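PDB 4FT6: probable porin from Pseudomonas aeruginosa, which probably lets small substrates cross the outer membrane of Pseudomonas aeruginosa through the water-filled pore of an OprD-family beta-barrel. Local coordinates for residues 20-25 and 384-389; 43-48 and 68-73; 116-121 and 131-136. All blocks are in the same frame, centred on the assembly; numbering follows the deposited sequence.

Contact 1 (20-25 and 384-389); sequences RNLYFN and RLILSY. With C8E ((hydroxyethyloxy)tri(ethyloxy)octane), chain C.
Phe24 and Arg384 lie side by side at the seam of the porin beta-barrel, where its first strand, 14-28, meets its last, 380-392, and shuts the cylinder. The two segments run antiparallel, at 178°. The side chain of Arg384 starts with CB 3.6 Å from Tyr23 O. The turn at chi2 then lays CD against the Phe24 ring, 3.5 Å from CD2, and the bend at chi3 sends NE and the guanidinium on past CE2. NH1 comes 3.5 Å from Phe24 CE2, the guanidinium and ring planes being inclined by 36°. Arginine suits this place because its methylenes can cover an aromatic ring while its charge carries on to a salt bridge between NH1 and Glu382. NH2 lies close to Arg368, a like charge that Glu382 probably helps to offset. On the same inward face Leu22 CD1 rests on Ile386 CG1 at 3.6 Å, the two chains pointing the same way.

The other face, with Asn21, Tyr23, Leu385 and Leu387, meets a bound detergent, as the membrane side of a porin should: Tyr23 CB comes 3.7 Å from C10 of C8E. A polar Asn21 is probably acceptable there because OD1 accepts from Trp41 NE1 and ND2 gives to Gln43 OE1. Backbone bonds pair Asn21 with Leu387 and Tyr23 with Leu385; the straightest runs from Leu387 N to Asn21 O, 2.9 Å long and 177° at the hydrogen.

Contact 2 (43-48 and 68-73); sequences QGFLLQ and LGLKLD. With C8E ((hydroxyethyloxy)tri(ethyloxy)octane), chain C.
Phe45 packs against two leucines of the neighbouring strand. Its CD1 lies 3.9 Å from Leu68 CG, the two side chains running alongside each other, while CE1 meets Leu70 CD1, also at 3.9 Å, where the chains cross at a slant. A chi1 of -61° sets the ring beside its own backbone N and opposite the carbonyl carbon, and its rotation about chi2 puts Leu68 O at the ring edge, in its plane and 3.4 Å from CD1. Large apolar residues fit this outward face, since a bound decyl maltoside touches Leu68.

Beneath the side chains, four backbone hydrogen bonds fix the register, two between Gln43 and Leu70 and two between Phe45 and Leu68; the Phe45 N to Leu68 O bond measures 2.7 Å. Between these pairs Gly44 faces Gly69, with CA atoms 4.3 Å apart. Lacking side chains on the inward face, the two glycines probably let Leu131 come down onto Gly44 and Leu132 onto Gly69.

Further out, Gln43 CB touches Leu72 CD1 at 3.8 Å, and the bend at chi2 turns its amide away from strand 68-71, towards strand 14-28. Asp73 is held by a salt bridge to Arg78. Leu72 and Asp73 both face Trp41 in a classic beta bulge, at the end of a beta hairpin of the up-and-down meander that builds a porin barrel.

Contact 3 (116-121 and 131-136); sequences ELLPEL and LLPQTF. With C8E ((hydroxyethyloxy)tri(ethyloxy)octane), chain D.
Pro119 and Phe136 cross at about a right angle where the chain turns from the porin barrel wall into the lumen and makes a short antiparallel bridge between Leu117 and Phe136. This is the tight part. Pro119 CG sits 3.6 Å from Phe136 CD1, a rigid ring against a flat one. Nearby, Leu118 CD2 touches both Pro133 CB and Thr135 CG2, each at 3.6 Å; although its CB points away, the end of the leucine turns back to them. Leu117 and Phe136 exchange two backbone hydrogen bonds of 2.8 Å, Leu117 N to Phe136 O and Phe136 N to Leu117 O, and Met156 touches both side chains.

The Glu116 end is looser and borders detergent: C1, the end of the C8E tail, lies 3.6 Å from Glu116 CB. The buried carboxylate is probably stabilised there by Arg98, which forms a salt bridge to OE2, and by Gln137, which forms a hydrogen bond to OE1. Threonine suits position 135, offering a methyl to Leu118 and a hydroxyl to Glu116. Bent at chi2, Glu116 reaches Thr135, whose OG1 donates to OE2 over 2.9 Å from above the carboxylate, 62° out of its plane.

Contacts 1 and 2 are neighbours in the barrel wall, their centres about 11 Å apart, because strands 14-28 and 37-50 lie next to each other; strand 58-71 then extends the same wall. Contact 3 lies nearer the barrel's interior, running from the wall inward: its centre is about 9 Å from that of the chain, against 17 and 19 Å for the others. Along the chain, contact 2 closes before contact 3 opens, and both fall between the distant partners of contact 1. The wall is thus sealed end to start, while Leu131 and Leu132 of contact 3 pack on the glycines of contact 2, so that inward-folded chain lies against the wall and probably narrows the pore.

Contact 1 (20-25 and 384-389)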
loop_
_atom_site.group_PDB
_atom_site.type_symbol
_atom_site.label_atom_id
_atom_site.label_comp_id
_atom_site.label_asym_id
_atom_site.label_seq_id
_atom_site.Cartn_x
_atom_site.Cartn_y
_atom_site.Cartn_z
ATOM N N ARG A 20 2.727 9.213 -14.354
ATOM C CA ARG A 20 1.422 9.230 -13.713
ATOM C C ARG A 20 0.870 10.652 -13.672
ATOM O O ARG A 20 1.417 11.514 -12.977
ATOM C CB ARG A 20 1.507 8.641 -12.295
ATOM C CG ARG A 20 0.210 8.716 -11.481
ATOM C CD ARG A 20 0.391 8.062 -10.116
ATOM N NE ARG A 20 0.758 6.645 -10.229
ATOM C CZ ARG A 20 1.207 5.891 -9.226
ATOM N NH1 ARG A 20 1.365 6.415 -8.015
ATOM N NH2 ARG A 20 1.501 4.607 -9.438
ATOM N N ASN A 21 -0.204 10.887 -14.428
ATOM C CA ASN A 21 -0.938 12.144 -14.352
ATOM C C ASN A 21 -2.134 11.944 -13.438
ATOM O O ASN A 21 -2.951 11.051 -13.674
ATOM C CB ASN A 21 -1.422 12.588 -15.730
ATOM C CG ASN A 21 -1.928 14.013 -15.728
ATOM O OD1 ASN A 21 -3.111 14.270 -15.463
ATOM N ND2 ASN A 21 -1.032 14.957 -16.009
ATOM N N LEU A 22 -2.243 12.758 -12.392
ATOM C CA LEU A 22 -3.236 12.493 -11.355
ATOM C C LEU A 22 -4.063 13.720 -11.015
ATOM O O LEU A 22 -3.513 14.781 -10.694
ATOM C CB LEU A 22 -2.541 11.982 -10.091
ATOM C CG LEU A 22 -3.423 11.507 -8.941
ATOM C CD1 LEU A 22 -4.505 10.619 -9.492
ATOM C CD2 LEU A 22 -2.571 10.734 -7.937
ATOM N N TYR A 23 -5.384 13.567 -11.095
ATOM C CA TYR A 23 -6.304 14.581 -10.605
ATOM C C TYR A 23 -6.984 13.999 -9.369
ATOM O O TYR A 23 -7.573 12.918 -9.431
ATOM C CB TYR A 23 -7.343 14.959 -11.672
ATOM C CG TYR A 23 -8.463 15.813 -11.115
ATOM C CD1 TYR A 23 -8.313 17.183 -10.975
ATOM C CD2 TYR A 23 -9.655 15.248 -10.705
ATOM C CE1 TYR A 23 -9.328 17.962 -10.451
ATOM C CE2 TYR A 23 -10.677 16.024 -10.176
ATOM C CZ TYR A 23 -10.506 17.375 -10.053
ATOM O OH TYR A 23 -11.515 18.144 -9.529
ATOM N N PHE A 24 -6.913 14.715 -8.253
ATOM C CA PHE A 24 -7.442 14.225 -6.985
ATOM C C PHE A 24 -8.390 15.263 -6.416
ATOM O O PHE A 24 -8.052 16.442 -6.352
ATOM C CB PHE A 24 -6.292 14.007 -6.008
ATOM C CG PHE A 24 -6.716 13.465 -4.664
ATOM C CD1 PHE A 24 -7.175 14.309 -3.660
ATOM C CD2 PHE A 24 -6.614 12.111 -4.390
ATOM C CE1 PHE A 24 -7.553 13.803 -2.414
ATOM C CE2 PHE A 24 -6.985 11.598 -3.147
ATOM C CZ PHE A 24 -7.457 12.445 -2.157
ATOM N N ASN A 25 -9.566 14.823 -5.982
ATOM C CA ASN A 25 -10.569 15.745 -5.472
ATOM C C ASN A 25 -11.349 15.096 -4.335
ATOM O O ASN A 25 -12.283 14.323 -4.561
ATOM C CB ASN A 25 -11.503 16.189 -6.602
ATOM C CG ASN A 25 -12.330 17.411 -6.237
ATOM O OD1 ASN A 25 -12.785 17.553 -5.100
ATOM N ND2 ASN A 25 -12.523 18.306 -7.204
ATOM N N ARG A 384 -10.781 10.480 -8.212
ATOM C CA ARG A 384 -9.456 10.588 -8.780
ATOM C C ARG A 384 -9.510 10.172 -10.237
ATOM O O ARG A 384 -10.186 9.205 -10.593
ATOM C CB ARG A 384 -8.440 9.754 -7.991
ATOM C CG ARG A 384 -9.034 9.021 -6.791
ATOM C CD ARG A 384 -8.271 9.253 -5.480
ATOM N NE ARG A 384 -7.325 8.182 -5.166
ATOM C CZ ARG A 384 -7.077 7.704 -3.946
ATOM N NH1 ARG A 384 -7.713 8.185 -2.890
ATOM N NH2 ARG A 384 -6.190 6.727 -3.783
ATOM N N LEU A 385 -8.835 10.945 -11.080
ATOM C CA LEU A 385 -8.594 10.556 -12.461
ATOM C C LEU A 385 -7.119 10.187 -12.522
ATOM O O LEU A 385 -6.269 10.934 -12.027
ATOM C CB LEU A 385 -8.867 11.717 -13.418
ATOM C CG LEU A 385 -10.032 11.582 -14.388
ATOM C CD1 LEU A 385 -10.336 10.106 -14.657
ATOM C CD2 LEU A 385 -11.256 12.316 -13.862
ATOM N N ILE A 386 -6.806 9.030 -13.095
ATOM C CA ILE A 386 -5.420 8.587 -13.159
ATOM C C ILE A 386 -5.039 8.150 -14.568
ATOM O O ILE A 386 -5.600 7.191 -15.111
ATOM C CB ILE A 386 -5.144 7.430 -12.177
ATOM C CG1 ILE A 386 -5.910 7.635 -10.869
ATOM C CG2 ILE A 386 -3.648 7.295 -11.907
ATOM C CD1 ILE A 386 -5.922 6.433 -10.006
ATOM N N LEU A 387 -4.079 8.870 -15.146
ATOM C CA LEU A 387 -3.534 8.578 -16.470
ATOM C C LEU A 387 -2.171 7.922 -16.242
ATOM O O LEU A 387 -1.373 8.394 -15.421
ATOM C CB LEU A 387 -3.354 9.878 -17.268
ATOM C CG LEU A 387 -3.875 10.044 -18.698
ATOM C CD1 LEU A 387 -2.729 10.227 -19.670
ATOM C CD2 LEU A 387 -4.730 8.867 -19.118
ATOM N N SER A 388 -1.901 6.835 -16.960
ATOM C CA SER A 388 -0.725 6.021 -16.693
ATOM C C SER A 388 -0.083 5.557 -17.975
ATOM O O SER A 388 -0.768 5.278 -18.972
ATOM C CB SER A 388 -1.101 4.793 -15.872
ATOM O OG SER A 388 -1.046 5.093 -14.496
ATOM N N TYR A 389 1.242 5.472 -17.930
ATOM C CA TYR A 389 2.017 4.948 -19.030
ATOM C C TYR A 389 3.402 4.608 -18.508
ATOM O O TYR A 389 3.891 5.233 -17.568
ATOM C CB TYR A 389 2.115 5.978 -20.149
ATOM C CG TYR A 389 2.774 5.444 -21.388
ATOM C CD1 TYR A 389 2.099 4.587 -22.236
ATOM C CD2 TYR A 389 4.073 5.804 -21.720
ATOM C CE1 TYR A 389 2.696 4.098 -23.383
ATOM C CE2 TYR A 389 4.678 5.320 -22.864
ATOM C CZ TYR A 389 3.985 4.470 -23.692
ATOM O OH TYR A 389 4.572 3.983 -24.837
HETATM C C3 C8E C . -8.583 23.016 -12.967
HETATM C C4 C8E C . -7.883 22.240 -14.076
HETATM C C5 C8E C . -7.618 20.802 -13.645
HETATM C C6 C8E C . -8.164 19.809 -14.666
HETATM C C7 C8E C . -7.487 18.444 -14.575
HETATM C C8 C8E C . -8.216 17.417 -15.436
HETATM O O9 C8E C . -7.297 16.541 -16.060
HETATM C C10 C8E C . -7.158 15.305 -15.388
HETATM C C11 C8E C . -6.535 14.268 -16.320
HETATM O O12 C8E C . -6.355 13.035 -15.656
HETATM C C13 C8E C . -6.850 11.953 -16.412
#

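Contact 2 (43-48 and 68-73)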
loop_
_atom_site.group_PDB
_atom_site.type_symbol
_atom_site.label_atom_id
_atom_site.label_comp_id
_atom_site.label_asym_id
_atom_site.label_seq_id
_atom_site.Cartn_x
_atom_site.Cartn_y
_atom_site.Cartn_z
ATOM N N GLN A 43 1.659 15.855 -12.067
ATOM C CA GLN A 43 2.277 14.885 -12.954
ATOM C C GLN A 43 3.515 14.312 -12.282
ATOM O O GLN A 43 4.400 15.063 -11.849
ATOM C CB GLN A 43 2.690 15.546 -14.268
ATOM C CG GLN A 43 3.507 14.627 -15.173
ATOM C CD GLN A 43 2.672 13.464 -15.663
ATOM O OE1 GLN A 43 1.476 13.623 -15.920
ATOM N NE2 GLN A 43 3.291 12.286 -15.789
ATOM N N GLY A 44 3.588 12.987 -12.207
ATOM C CA GLY A 44 4.708 12.326 -11.561
ATOM C C GLY A 44 5.570 11.549 -12.539
ATOM O O GLY A 44 5.063 11.030 -13.546
ATOM N N PHE A 45 6.869 11.477 -12.242
ATOM C CA PHE A 45 7.821 10.710 -13.036
ATOM C C PHE A 45 8.530 9.730 -12.127
ATOM O O PHE A 45 9.023 10.122 -11.071
ATOM C CB PHE A 45 8.866 11.638 -13.642
ATOM C CG PHE A 45 8.292 12.681 -14.555
ATOM C CD1 PHE A 45 7.704 13.831 -14.040
ATOM C CD2 PHE A 45 8.341 12.519 -15.928
ATOM C CE1 PHE A 45 7.164 14.791 -14.876
ATOM C CE2 PHE A 45 7.806 13.482 -16.775
ATOM C CZ PHE A 45 7.219 14.620 -16.245
ATOM N N LEU A 46 8.598 8.468 -12.535
ATOM C CA LEU A 46 9.266 7.452 -11.723
ATOM C C LEU A 46 10.364 6.731 -12.494
ATOM O O LEU A 46 10.089 5.882 -13.353
ATOM C CB LEU A 46 8.258 6.441 -11.188
ATOM C CG LEU A 46 8.822 5.432 -10.189
ATOM C CD1 LEU A 46 9.517 6.167 -9.030
ATOM C CD2 LEU A 46 7.691 4.504 -9.692
ATOM N N LEU A 47 11.610 7.071 -12.178
ATOM C CA LEU A 47 12.760 6.490 -12.862
ATOM C C LEU A 47 13.267 5.289 -12.085
ATOM O O LEU A 47 13.625 5.395 -10.902
ATOM C CB LEU A 47 13.886 7.514 -12.992
ATOM C CG LEU A 47 15.052 7.072 -13.871
ATOM C CD1 LEU A 47 14.524 6.623 -15.227
ATOM C CD2 LEU A 47 16.068 8.209 -14.024
ATOM N N GLN A 48 13.283 4.141 -12.747
ATOM C CA GLN A 48 13.786 2.926 -12.126
ATOM C C GLN A 48 14.786 2.256 -13.041
ATOM O O GLN A 48 14.429 1.793 -14.129
ATOM C CB GLN A 48 12.643 1.967 -11.808
ATOM C CG GLN A 48 11.832 2.366 -10.608
ATOM C CD GLN A 48 10.726 1.386 -10.312
ATOM O OE1 GLN A 48 9.748 1.297 -11.057
ATOM N NE2 GLN A 48 10.872 0.637 -9.221
ATOM N N LEU A 68 10.083 12.508 -9.471
ATOM C CA LEU A 68 9.823 13.913 -9.786
ATOM C C LEU A 68 8.313 14.122 -9.836
ATOM O O LEU A 68 7.616 13.484 -10.642
ATOM C CB LEU A 68 10.435 14.286 -11.138
ATOM C CG LEU A 68 10.218 15.706 -11.679
ATOM C CD1 LEU A 68 10.670 16.767 -10.684
ATOM C CD2 LEU A 68 10.962 15.893 -12.998
ATOM N N GLY A 69 7.805 14.980 -8.954
ATOM C CA GLY A 69 6.402 15.357 -8.984
ATOM C C GLY A 69 6.304 16.818 -9.398
ATOM O O GLY A 69 7.102 17.641 -8.951
ATOM N N LEU A 70 5.340 17.146 -10.252
ATOM C CA LEU A 70 5.165 18.518 -10.711
ATOM C C LEU A 70 3.746 18.989 -10.426
ATOM O O LEU A 70 2.772 18.278 -10.735
ATOM C CB LEU A 70 5.442 18.629 -12.214
ATOM C CG LEU A 70 6.851 18.314 -12.734
ATOM C CD1 LEU A 70 6.969 18.662 -14.222
ATOM C CD2 LEU A 70 7.918 19.040 -11.926
ATOM N N LYS A 71 3.630 20.179 -9.834
ATOM C CA LYS A 71 2.326 20.825 -9.643
ATOM C C LYS A 71 1.739 21.306 -10.979
ATOM O O LYS A 71 2.364 22.083 -11.704
ATOM C CB LYS A 71 2.435 22.017 -8.680
ATOM C CG LYS A 71 1.156 22.868 -8.613
ATOM C CD LYS A 71 1.403 24.173 -7.870
ATOM C CE LYS A 71 0.367 25.231 -8.215
ATOM N N LEU A 72 0.540 20.841 -11.302
ATOM C CA LEU A 72 -0.152 21.277 -12.511
ATOM C C LEU A 72 -1.261 22.277 -12.154
ATOM O O LEU A 72 -1.485 23.267 -12.861
ATOM C CB LEU A 72 -0.727 20.070 -13.270
ATOM C CG LEU A 72 0.333 19.078 -13.767
ATOM C CD1 LEU A 72 -0.289 17.929 -14.560
ATOM C CD2 LEU A 72 1.373 19.834 -14.591
ATOM N N ASP A 73 -1.942 22.027 -11.043
ATOM C CA ASP A 73 -2.983 22.940 -10.577
ATOM C C ASP A 73 -3.222 22.787 -9.076
ATOM O O ASP A 73 -3.411 21.674 -8.572
ATOM C CB ASP A 73 -4.286 22.709 -11.351
ATOM C CG ASP A 73 -5.335 23.782 -11.076
ATOM O OD1 ASP A 73 -6.174 23.581 -10.172
ATOM O OD2 ASP A 73 -5.333 24.822 -11.773
HETATM C C3 C8E C . -8.583 23.016 -12.967
HETATM C C4 C8E C . -7.883 22.240 -14.076
HETATM C C5 C8E C . -7.618 20.802 -13.645
HETATM C C6 C8E C . -8.164 19.809 -14.666
HETATM C C7 C8E C . -7.487 18.444 -14.575
HETATM C C8 C8E C . -8.216 17.417 -15.436
HETATM O O9 C8E C . -7.297 16.541 -16.060
HETATM C C10 C8E C . -7.158 15.305 -15.388
HETATM C C11 C8E C . -6.535 14.268 -16.320
HETATM O O12 C8E C . -6.355 13.035 -15.656
HETATM C C13 C8E C . -6.850 11.953 -16.412
#

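Contact 3 (116-121 and 131-136)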
loop_
_atom_site.group_PDB
_atom_site.type_symbol
_atom_site.label_atom_id
_atom_site.label_comp_id
_atom_site.label_asym_id
_atom_site.label_seq_id
_atom_site.Cartn_x
_atom_site.Cartn_y
_atom_site.Cartn_z
ATOM N N GLU A 116 17.855 2.775 -1.044
ATOM C CA GLU A 116 16.481 3.201 -1.294
ATOM C C GLU A 116 15.602 1.980 -1.651
ATOM O O GLU A 116 15.845 1.287 -2.643
ATOM C CB GLU A 116 16.445 4.265 -2.408
ATOM C CG GLU A 116 15.081 4.918 -2.638
ATOM C CD GLU A 116 14.750 6.010 -1.617
ATOM O OE1 GLU A 116 15.332 6.000 -0.508
ATOM O OE2 GLU A 116 13.900 6.892 -1.916
ATOM N N LEU A 117 14.590 1.704 -0.836
ATOM C CA LEU A 117 13.797 0.491 -1.019
ATOM C C LEU A 117 12.306 0.746 -1.195
ATOM O O LEU A 117 11.768 1.735 -0.673
ATOM C CB LEU A 117 14.010 -0.456 0.160
ATOM C CG LEU A 117 15.442 -0.954 0.244
ATOM C CD1 LEU A 117 15.699 -1.713 1.546
ATOM C CD2 LEU A 117 15.778 -1.821 -0.973
ATOM N N LEU A 118 11.657 -0.162 -1.928
ATOM C CA LEU A 118 10.198 -0.189 -2.091
ATOM C C LEU A 118 9.615 -1.485 -1.508
ATOM O O LEU A 118 9.152 -2.353 -2.260
ATOM C CB LEU A 118 9.825 -0.070 -3.574
ATOM C CG LEU A 118 10.060 1.296 -4.234
ATOM C CD1 LEU A 118 10.093 1.141 -5.758
ATOM C CD2 LEU A 118 8.981 2.327 -3.798
ATOM N N PRO A 119 9.632 -1.624 -0.168
ATOM C CA PRO A 119 9.178 -2.899 0.423
ATOM C C PRO A 119 7.682 -3.133 0.279
ATOM O O PRO A 119 6.882 -2.224 0.540
ATOM C CB PRO A 119 9.499 -2.744 1.925
ATOM C CG PRO A 119 9.507 -1.248 2.164
ATOM C CD PRO A 119 10.051 -0.650 0.861
ATOM N N GLU A 120 7.304 -4.348 -0.102
ATOM C CA GLU A 120 5.894 -4.721 -0.095
ATOM C C GLU A 120 5.687 -5.916 0.829
ATOM O O GLU A 120 5.575 -7.055 0.390
ATOM C CB GLU A 120 5.386 -4.981 -1.520
ATOM C CG GLU A 120 5.159 -3.722 -2.331
ATOM C CD GLU A 120 4.761 -4.006 -3.769
ATOM O OE1 GLU A 120 5.631 -3.961 -4.661
ATOM O OE2 GLU A 120 3.569 -4.274 -4.012
ATOM N N LEU A 121 5.647 -5.634 2.123
ATOM C CA LEU A 121 5.652 -6.669 3.150
ATOM C C LEU A 121 4.375 -6.578 3.980
ATOM O O LEU A 121 3.885 -5.473 4.232
ATOM C CB LEU A 121 6.876 -6.469 4.058
ATOM C CG LEU A 121 8.186 -7.202 3.764
ATOM C CD1 LEU A 121 8.358 -7.513 2.289
ATOM C CD2 LEU A 121 9.367 -6.389 4.285
ATOM N N LEU A 131 0.752 10.346 -5.974
ATOM C CA LEU A 131 1.554 10.637 -7.152
ATOM C C LEU A 131 2.816 9.770 -7.250
ATOM O O LEU A 131 3.140 9.227 -8.309
ATOM C CB LEU A 131 1.930 12.127 -7.169
ATOM C CG LEU A 131 2.452 12.697 -8.500
ATOM C CD1 LEU A 131 1.332 12.795 -9.527
ATOM C CD2 LEU A 131 3.123 14.037 -8.310
ATOM N N LEU A 132 3.525 9.647 -6.136
ATOM C CA LEU A 132 4.833 9.015 -6.108
ATOM C C LEU A 132 4.901 8.083 -4.894
ATOM O O LEU A 132 4.303 8.382 -3.851
ATOM C CB LEU A 132 5.897 10.106 -6.017
ATOM C CG LEU A 132 6.071 11.011 -7.238
ATOM C CD1 LEU A 132 6.957 12.223 -6.913
ATOM C CD2 LEU A 132 6.693 10.207 -8.367
ATOM N N PRO A 133 5.621 6.952 -5.019
ATOM C CA PRO A 133 5.665 5.922 -3.966
ATOM C C PRO A 133 6.386 6.370 -2.699
ATOM O O PRO A 133 7.410 7.070 -2.761
ATOM C CB PRO A 133 6.501 4.806 -4.604
ATOM C CG PRO A 133 7.403 5.542 -5.582
ATOM C CD PRO A 133 6.500 6.614 -6.154
ATOM N N GLN A 134 5.857 5.942 -1.559
ATOM C CA GLN A 134 6.595 5.941 -0.297
ATOM C C GLN A 134 7.843 5.061 -0.481
ATOM O O GLN A 134 7.803 4.049 -1.186
ATOM C CB GLN A 134 5.702 5.324 0.787
ATOM C CG GLN A 134 6.182 5.483 2.230
ATOM C CD GLN A 134 5.269 4.758 3.231
ATOM O OE1 GLN A 134 4.911 3.581 3.034
ATOM N NE2 GLN A 134 4.881 5.460 4.303
ATOM N N THR A 135 8.958 5.432 0.133
ATOM C CA THR A 135 10.136 4.570 0.077
ATOM C C THR A 135 10.720 4.397 1.457
ATOM O O THR A 135 10.471 5.215 2.348
ATOM C CB THR A 135 11.232 5.129 -0.838
ATOM O OG1 THR A 135 11.399 6.521 -0.564
ATOM C CG2 THR A 135 10.886 4.928 -2.306
ATOM N N PHE A 136 11.509 3.343 1.638
ATOM C CA PHE A 136 12.187 3.185 2.908
ATOM C C PHE A 136 13.709 3.156 2.751
ATOM O O PHE A 136 14.234 2.906 1.664
ATOM C CB PHE A 136 11.676 1.937 3.593
ATOM C CG PHE A 136 10.333 2.111 4.204
ATOM C CD1 PHE A 136 9.181 2.112 3.420
ATOM C CD2 PHE A 136 10.214 2.315 5.578
ATOM C CE1 PHE A 136 7.925 2.300 4.014
ATOM C CE2 PHE A 136 8.968 2.500 6.175
ATOM C CZ PHE A 136 7.827 2.488 5.398
HETATM C C1 C8E D . 18.853 6.332 -0.607
HETATM C C2 C8E D . 20.177 6.110 -1.347
HETATM C C3 C8E D . 21.181 7.239 -1.091
HETATM C C4 C8E D . 21.295 8.238 -2.240
HETATM C C5 C8E D . 22.552 7.986 -3.067
HETATM C C6 C8E D . 22.839 9.036 -4.135
HETATM C C7 C8E D . 22.603 8.534 -5.557
HETATM C C8 C8E D . 23.478 9.311 -6.541
HETATM O O9 C8E D . 23.603 8.694 -7.809
HETATM C C10 C8E D . 22.645 9.118 -8.758
HETATM C C11 C8E D . 23.314 9.714 -9.998
HETATM O O12 C8E D . 24.282 8.848 -10.556
HETATM C C13 C8E D . 24.471 9.037 -11.946
HETATM C C14 C8E D . 25.089 7.798 -12.588
HETATM O O15 C8E D . 24.122 7.061 -13.308
#